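Local structure of DUF5063 domain-containing protein (Bacteroides fragilis, 3NRH) at residues Leu48-Leu51 with Lys52-Leu56; Tyr76-Leu79 with Arg80-Ala84; Ala163-Asp166 with Val167-Pro171. The protein is of unknown function; it belongs to the DUF5063 family and forms a predominantly alpha-helical two-chain assembly. All blocks are in the same frame, centred on the assembly; numbering follows the deposited sequence.

In the fold
The three contacts follow one another along the chain without overlap. Contact 1 lies at the C-terminal end of helix 35-54. Contact 2 falls within helix 73-87, the next helix, and contact 3 at the C-terminal end of helix 135-169. The centres of contacts 1 and 2 are about 25 Å apart, on opposite sides of the chain's centre. Contact 3 lies about 23 Å from contact 1 and about 21 Å from contact 2, centre to centre. Tyr50 of one chain bonds to His165 of the other. Contacts 1 and 3 thus lie at the subunit interface, whereas contact 2 joins helices 73-87 and 112-131 within one chain.

Contact 1: residues Leu48-Leu51 with Lys52-Leu56; sequences LLYL and KASML
From Leu48 to Met55 the backbone is bonded in the alpha-helical i to i+4 pattern; Lys52 N lies 2.9 Å from Leu48 O, and the last bond, from Met55 N to Leu51 O, is weak. Ser54 adds a side-chain bond to this backbone. Its OG lies beside its own backbone N (chi1 -59°), which turns it back toward the preceding turn, and it donates to Tyr50 O at 2.8 Å. The hydroxyl comes from above the carbonyl plane, 40° out of it. Ser54 N reaches the same oxygen from the opposite face, so two bonds grip Tyr50 O. Ser54 OG also lies 3.3 Å from Tyr50 CE2, at a slant to the ring. A water donates to Ser54 OG and is hydrogen-bonded to Tyr50 OH, joining the two hydroxyls.

This is the C-terminal end of helix 35-54, which packs between helices 11-28 and 135-169 and also meets the second subunit. Tyr50 OH is hydrogen-bonded to His165 of the second subunit, and the Tyr50 ring meets Phe149 of its own chain.

Leu51 and Met55, a selenomethionine, lie side by side and point the same way. Leu51 CD1 touches Met55 SE at 3.8 Å. Towards helix 11-28 the Lys52 chain bends at chi2 (-55°) and crosses Leu48 at a slant. Its CE rests 3.8 Å from Leu48 CD1, and its NZ goes on to a salt bridge with Glu15 of that helix.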
loop_
_atom_site.group_PDB
_atom_site.type_symbol
_atom_site.label_atom_id
_atom_site.label_comp_id
_atom_site.label_asym_id
_atom_site.label_seq_id
_atom_site.Cartn_x
_atom_site.Cartn_y
_atom_site.Cartn_z
ATOM N N LEU A 48 -3.351 2.600 3.576
ATOM C CA LEU A 48 -3.702 3.929 4.059
ATOM C C LEU A 48 -2.728 4.341 5.160
ATOM O O LEU A 48 -2.330 5.501 5.244
ATOM C CB LEU A 48 -5.136 3.946 4.595
ATOM C CG LEU A 48 -5.645 5.317 5.063
ATOM C CD1 LEU A 48 -5.525 6.344 3.946
ATOM C CD2 LEU A 48 -7.083 5.182 5.514
ATOM N N LEU A 49 -2.346 3.385 6.003
ATOM C CA LEU A 49 -1.411 3.660 7.086
ATOM C C LEU A 49 -0.052 4.052 6.503
ATOM O O LEU A 49 0.596 4.989 6.980
ATOM C CB LEU A 49 -1.273 2.428 7.990
ATOM C CG LEU A 49 -0.347 2.516 9.209
ATOM C CD1 LEU A 49 -0.830 3.595 10.165
ATOM C CD2 LEU A 49 -0.309 1.162 9.915
ATOM N N TYR A 50 0.370 3.343 5.460
ATOM C CA TYR A 50 1.646 3.631 4.816
ATOM C C TYR A 50 1.615 5.033 4.204
ATOM O O TYR A 50 2.549 5.825 4.369
ATOM C CB TYR A 50 1.933 2.606 3.713
ATOM C CG TYR A 50 3.313 2.759 3.116
ATOM C CD1 TYR A 50 4.405 2.079 3.652
ATOM C CD2 TYR A 50 3.538 3.642 2.062
ATOM C CE1 TYR A 50 5.696 2.279 3.153
ATOM C CE2 TYR A 50 4.821 3.855 1.561
ATOM C CZ TYR A 50 5.894 3.172 2.113
ATOM O OH TYR A 50 7.162 3.417 1.641
ATOM N N LEU A 51 0.538 5.329 3.486
ATOM C CA LEU A 51 0.382 6.627 2.847
ATOM C C LEU A 51 0.421 7.772 3.855
ATOM O O LEU A 51 1.139 8.751 3.663
ATOM C CB LEU A 51 -0.932 6.662 2.068
ATOM C CG LEU A 51 -1.317 7.983 1.402
ATOM C CD1 LEU A 51 -0.228 8.432 0.447
ATOM C CD2 LEU A 51 -2.643 7.794 0.660
ATOM N N LYS A 52 -0.351 7.657 4.928
ATOM C CA LYS A 52 -0.374 8.710 5.941
ATOM C C LYS A 52 0.979 8.874 6.635
ATOM O O LYS A 52 1.382 9.989 6.967
ATOM C CB LYS A 52 -1.486 8.432 6.962
ATOM C CG LYS A 52 -2.887 8.509 6.370
ATOM C CD LYS A 52 -3.121 9.855 5.680
ATOM C CE LYS A 52 -4.416 9.880 4.882
ATOM N NZ LYS A 52 -4.541 11.132 4.076
ATOM N N ALA A 53 1.689 7.770 6.848
ATOM C CA ALA A 53 3.001 7.849 7.479
ATOM C C ALA A 53 3.963 8.574 6.537
ATOM O O ALA A 53 4.775 9.394 6.970
ATOM C CB ALA A 53 3.521 6.452 7.783
ATOM N N SER A 54 3.853 8.275 5.246
ATOM C CA SER A 54 4.710 8.882 4.233
ATOM C C SER A 54 4.461 10.376 4.079
ATOM O O SER A 54 5.329 11.105 3.607
ATOM C CB SER A 54 4.486 8.205 2.874
ATOM O OG SER A 54 4.767 6.817 2.939
HETATM N N MSE A 55 3.275 10.827 4.477
HETATM C CA MSE A 55 2.913 12.237 4.357
HETATM C C MSE A 55 3.160 13.073 5.602
HETATM O O MSE A 55 2.869 14.274 5.619
HETATM C CB MSE A 55 1.446 12.355 3.950
HETATM C CG MSE A 55 1.175 11.801 2.562
HETATM SE SE MSE A 55 -0.693 11.880 2.089
HETATM C CE MSE A 55 -0.814 13.763 1.650
ATOM N N LEU A 56 3.698 12.446 6.641
ATOM C CA LEU A 56 3.978 13.148 7.886
ATOM C C LEU A 56 5.027 14.230 7.691
ATOM O O LEU A 56 5.884 14.125 6.816
ATOM C CB LEU A 56 4.463 12.162 8.949
ATOM C CG LEU A 56 3.388 11.229 9.515
ATOM C CD1 LEU A 56 4.017 10.220 10.461
ATOM C CD2 LEU A 56 2.336 12.058 10.238
HETATM O O HOH W 1 7.381 6.265 1.785
#

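Contact 2: residues Tyr76-Leu79 with Arg80-Ala84; sequences YEVL and RINLA
Charge pairing joins Glu77 to Arg80, one turn further along the helix. Arg80 NH2 donates to Glu77 OE1 at 2.6 Å, and the bond is nearly straight, with an N-H...O angle of 165°. Arg80 NH2 meets OE1 on the syn side but somewhat out of the carboxylate plane, while OE1 lies close to the guanidinium plane. A second, weak bond runs from Arg80 NE to Glu77 OE2 at 3.4 Å. The two groups are therefore joined through two nitrogens and two oxygens, but unevenly, and their planes are turned 44° apart. The Arg80 chain leaves the backbone extended and bends at chi3 (64°), which brings the guanidinium back alongside the carboxylate. Glu73 places a like charge near Glu77 OE2; the arginine probably offsets it.

Backbone hydrogen bonds of the i to i+4 kind run through residues 76-84. Arg80 N bonds to Tyr76 O and Leu83 N to Leu79 O, both at 3.0 Å. These residues belong to helix 73-87, whose inner side lies on helix 112-131 in this mainly helical fold. Tyr76 OH is hydrogen-bonded there to Asp118, and Leu79 and Leu83 touch Tyr120 and Leu116 of the same helix.

Apolar contact is made by those two leucines. Leu79 CD1 meets Leu83 CG at 3.9 Å, and Leu79 CG lies equally near Leu83 CD1. The two side chains cross at a slant on the buried side of the helix, one turn apart. Tyr76 makes a looser contact, with CE2 4.2 Å from Arg80 CD.

Close polar packing without a bond is found at Asn82. Its ND2 lies 2.8 Å from Val78 O, but the angle is too poor for a hydrogen bond. The same nitrogen lies 3.4 Å from Val78 CG1, and the two side chains point the same way.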
loop_
_atom_site.group_PDB
_atom_site.type_symbol
_atom_site.label_atom_id
_atom_site.label_comp_id
_atom_site.label_asym_id
_atom_site.label_seq_id
_atom_site.Cartn_x
_atom_site.Cartn_y
_atom_site.Cartn_z
ATOM N N TYR A 76 2.324 -7.925 23.522
ATOM C CA TYR A 76 2.871 -8.330 22.228
ATOM C C TYR A 76 2.620 -9.802 21.918
ATOM O O TYR A 76 2.162 -10.146 20.829
ATOM C CB TYR A 76 4.381 -8.058 22.182
ATOM C CG TYR A 76 5.048 -8.499 20.889
ATOM C CD1 TYR A 76 5.129 -7.644 19.792
ATOM C CD2 TYR A 76 5.575 -9.785 20.762
ATOM C CE1 TYR A 76 5.719 -8.056 18.597
ATOM C CE2 TYR A 76 6.166 -10.210 19.574
ATOM C CZ TYR A 76 6.234 -9.341 18.496
ATOM O OH TYR A 76 6.818 -9.751 17.324
ATOM N N GLU A 77 2.927 -10.672 22.874
ATOM C CA GLU A 77 2.745 -12.107 22.680
ATOM C C GLU A 77 1.298 -12.534 22.497
ATOM O O GLU A 77 0.989 -13.368 21.642
ATOM C CB GLU A 77 3.368 -12.880 23.845
ATOM C CG GLU A 77 4.876 -12.962 23.770
ATOM C CD GLU A 77 5.345 -13.707 22.534
ATOM O OE1 GLU A 77 4.984 -14.893 22.379
ATOM O OE2 GLU A 77 6.073 -13.109 21.718
ATOM N N VAL A 78 0.406 -11.972 23.300
ATOM C CA VAL A 78 -1.001 -12.316 23.195
ATOM C C VAL A 78 -1.539 -11.923 21.822
ATOM O O VAL A 78 -2.279 -12.685 21.200
ATOM C CB VAL A 78 -1.830 -11.625 24.301
ATOM C CG1 VAL A 78 -3.306 -11.903 24.096
ATOM C CG2 VAL A 78 -1.386 -12.134 25.675
ATOM N N LEU A 79 -1.158 -10.739 21.347
ATOM C CA LEU A 79 -1.613 -10.277 20.040
ATOM C C LEU A 79 -1.059 -11.159 18.930
ATOM O O LEU A 79 -1.795 -11.574 18.033
ATOM C CB LEU A 79 -1.179 -8.832 19.787
ATOM C CG LEU A 79 -1.477 -8.306 18.374
ATOM C CD1 LEU A 79 -2.978 -8.286 18.129
ATOM C CD2 LEU A 79 -0.898 -6.915 18.214
ATOM N N ARG A 80 0.240 -11.436 18.985
ATOM C CA ARG A 80 0.865 -12.269 17.965
ATOM C C ARG A 80 0.184 -13.626 17.865
ATOM O O ARG A 80 -0.136 -14.094 16.769
ATOM C CB ARG A 80 2.353 -12.462 18.262
ATOM C CG ARG A 80 3.066 -13.347 17.239
ATOM C CD ARG A 80 4.527 -13.603 17.629
ATOM N NE ARG A 80 4.649 -14.365 18.870
ATOM C CZ ARG A 80 4.323 -15.648 19.000
ATOM N NH1 ARG A 80 3.853 -16.330 17.961
ATOM N NH2 ARG A 80 4.467 -16.252 20.173
ATOM N N ILE A 81 -0.042 -14.258 19.012
ATOM C CA ILE A 81 -0.682 -15.562 19.035
ATOM C C ILE A 81 -2.100 -15.522 18.468
ATOM O O ILE A 81 -2.499 -16.425 17.730
ATOM C CB ILE A 81 -0.701 -16.139 20.471
ATOM C CG1 ILE A 81 0.736 -16.424 20.919
ATOM C CG2 ILE A 81 -1.535 -17.410 20.516
ATOM C CD1 ILE A 81 0.868 -16.846 22.368
ATOM N N ASN A 82 -2.863 -14.486 18.797
ATOM C CA ASN A 82 -4.224 -14.379 18.283
ATOM C C ASN A 82 -4.228 -14.204 16.768
ATOM O O ASN A 82 -5.047 -14.797 16.069
ATOM C CB ASN A 82 -4.968 -13.210 18.938
ATOM C CG ASN A 82 -5.199 -13.431 20.419
ATOM O OD1 ASN A 82 -5.494 -14.549 20.847
ATOM N ND2 ASN A 82 -5.079 -12.371 21.206
ATOM N N LEU A 83 -3.308 -13.392 16.263
ATOM C CA LEU A 83 -3.233 -13.171 14.827
ATOM C C LEU A 83 -2.808 -14.457 14.137
ATOM O O LEU A 83 -3.322 -14.804 13.070
ATOM C CB LEU A 83 -2.242 -12.046 14.509
ATOM C CG LEU A 83 -2.627 -10.686 15.107
ATOM C CD1 LEU A 83 -1.625 -9.630 14.679
ATOM C CD2 LEU A 83 -4.033 -10.306 14.645
ATOM N N ALA A 84 -1.873 -15.171 14.754
ATOM C CA ALA A 84 -1.394 -16.424 14.190
ATOM C C ALA A 84 -2.542 -17.429 14.100
ATOM O O ALA A 84 -2.644 -18.177 13.132
ATOM C CB ALA A 84 -0.250 -16.985 15.045
#

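Contact 3: residues Ala163-Asp166 with Val167-Pro171; sequences ALHD and VKYSP
Tyr169 folds back over His165, one helical turn earlier, and its ring lies obliquely across the imidazole. The backbone link beneath is a hydrogen bond from Tyr169 N to His165 O, 2.9 Å long. From this point the tyrosine can be followed outward. CB stands 3.7 Å from His165 O. CG lies beside the backbone N (chi1 -57°), which turns the ring back along the helix toward His165. CD2 makes the closest approaches. It lies 3.3 Å from His165 O, which is at the edge of the tyrosine ring. It is also 3.3 Å from His165 CE1 and sits over one face of the imidazole, displaced toward its rim. CE2 follows it, 3.5 Å from His165 CE1. CZ and OH lie farther from the imidazole. The His165 and Tyr169 ring centres are 4.5 Å apart and their planes meet at 38°. Lys168 CG covers one face of the tyrosine ring, 3.8 Å above its centre.

Both imidazole nitrogens have partners in the second subunit: ND1 bonds to Tyr50 OH and NE2 to Gly150 O of that chain. These bonds fix the rotation of the ring under the tyrosine. The Tyr169 ring also meets Phe149 of the second subunit edge-to-face, and Asp166 OD1 bonds to Gln155 of that subunit.

Beyond Tyr169 the chain leaves the helical conformation at Ser170, whose N still bonds to Asp166 O. The segment is the C-terminal end of helix 135-169, where a histidine-tyrosine pair spaced i to i+4 forms part of the interface between the two subunits.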
loop_
_atom_site.group_PDB
_atom_site.type_symbol
_atom_site.label_atom_id
_atom_site.label_comp_id
_atom_site.label_asym_id
_atom_site.label_seq_id
_atom_site.Cartn_x
_atom_site.Cartn_y
_atom_site.Cartn_z
ATOM N N ALA A 163 2.403 -10.354 1.375
ATOM C CA ALA A 163 2.012 -11.660 1.886
ATOM C C ALA A 163 0.492 -11.793 1.914
ATOM O O ALA A 163 -0.058 -12.765 1.395
ATOM C CB ALA A 163 2.584 -11.868 3.280
ATOM N N LEU A 164 -0.182 -10.815 2.516
ATOM C CA LEU A 164 -1.644 -10.824 2.607
ATOM C C LEU A 164 -2.312 -10.768 1.241
ATOM O O LEU A 164 -3.370 -11.366 1.041
ATOM C CB LEU A 164 -2.132 -9.655 3.470
ATOM C CG LEU A 164 -1.845 -9.797 4.971
ATOM C CD1 LEU A 164 -2.197 -8.513 5.692
ATOM C CD2 LEU A 164 -2.643 -10.964 5.531
ATOM N N HIS A 165 -1.710 -10.045 0.298
ATOM C CA HIS A 165 -2.280 -9.964 -1.043
ATOM C C HIS A 165 -2.300 -11.383 -1.614
ATOM O O HIS A 165 -3.300 -11.813 -2.183
ATOM C CB HIS A 165 -1.437 -9.059 -1.950
ATOM C CG HIS A 165 -2.027 -8.850 -3.316
ATOM N ND1 HIS A 165 -2.989 -7.897 -3.576
ATOM C CD2 HIS A 165 -1.791 -9.474 -4.495
ATOM C CE1 HIS A 165 -3.317 -7.940 -4.856
ATOM N NE2 HIS A 165 -2.604 -8.889 -5.436
ATOM N N ASP A 166 -1.195 -12.109 -1.442
ATOM C CA ASP A 166 -1.098 -13.479 -1.943
ATOM C C ASP A 166 -2.097 -14.407 -1.250
ATOM O O ASP A 166 -2.636 -15.319 -1.870
ATOM C CB ASP A 166 0.316 -14.036 -1.754
ATOM C CG ASP A 166 1.364 -13.230 -2.490
ATOM O OD1 ASP A 166 1.131 -12.877 -3.664
ATOM O OD2 ASP A 166 2.428 -12.957 -1.895
ATOM N N VAL A 167 -2.330 -14.186 0.041
ATOM C CA VAL A 167 -3.284 -15.015 0.767
ATOM C C VAL A 167 -4.674 -14.880 0.144
ATOM O O VAL A 167 -5.386 -15.866 -0.029
ATOM C CB VAL A 167 -3.358 -14.611 2.255
ATOM C CG1 VAL A 167 -4.577 -15.255 2.915
ATOM C CG2 VAL A 167 -2.080 -15.034 2.966
ATOM N N LYS A 168 -5.047 -13.660 -0.217
ATOM C CA LYS A 168 -6.361 -13.420 -0.799
ATOM C C LYS A 168 -6.521 -13.789 -2.275
ATOM O O LYS A 168 -7.511 -14.414 -2.651
ATOM C CB LYS A 168 -6.752 -11.948 -0.604
ATOM C CG LYS A 168 -8.096 -11.559 -1.212
ATOM C CD LYS A 168 -8.438 -10.101 -0.918
ATOM C CE LYS A 168 -9.725 -9.671 -1.620
ATOM N NZ LYS A 168 -10.877 -10.546 -1.273
ATOM N N TYR A 169 -5.541 -13.429 -3.100
ATOM C CA TYR A 169 -5.631 -13.649 -4.545
ATOM C C TYR A 169 -4.872 -14.798 -5.205
ATOM O O TYR A 169 -5.286 -15.277 -6.261
ATOM C CB TYR A 169 -5.229 -12.360 -5.266
ATOM C CG TYR A 169 -6.054 -11.157 -4.887
ATOM C CD1 TYR A 169 -7.333 -10.966 -5.412
ATOM C CD2 TYR A 169 -5.565 -10.212 -3.989
ATOM C CE1 TYR A 169 -8.103 -9.861 -5.046
ATOM C CE2 TYR A 169 -6.326 -9.110 -3.618
ATOM C CZ TYR A 169 -7.592 -8.941 -4.150
ATOM O OH TYR A 169 -8.345 -7.853 -3.778
ATOM N N SER A 170 -3.762 -15.225 -4.619
ATOM C CA SER A 170 -2.956 -16.287 -5.217
ATOM C C SER A 170 -3.722 -17.576 -5.487
ATOM O O SER A 170 -4.572 -17.979 -4.698
ATOM C CB SER A 170 -1.750 -16.598 -4.332
ATOM O OG SER A 170 -0.967 -17.634 -4.899
ATOM N N PRO A 171 -3.430 -18.239 -6.621
ATOM C CA PRO A 171 -4.120 -19.488 -6.951
ATOM C C PRO A 171 -3.851 -20.536 -5.877
ATOM O O PRO A 171 -2.698 -20.784 -5.517
ATOM C CB PRO A 171 -3.507 -19.877 -8.294
ATOM C CG PRO A 171 -3.152 -18.554 -8.900
ATOM C CD PRO A 171 -2.547 -17.824 -7.724
#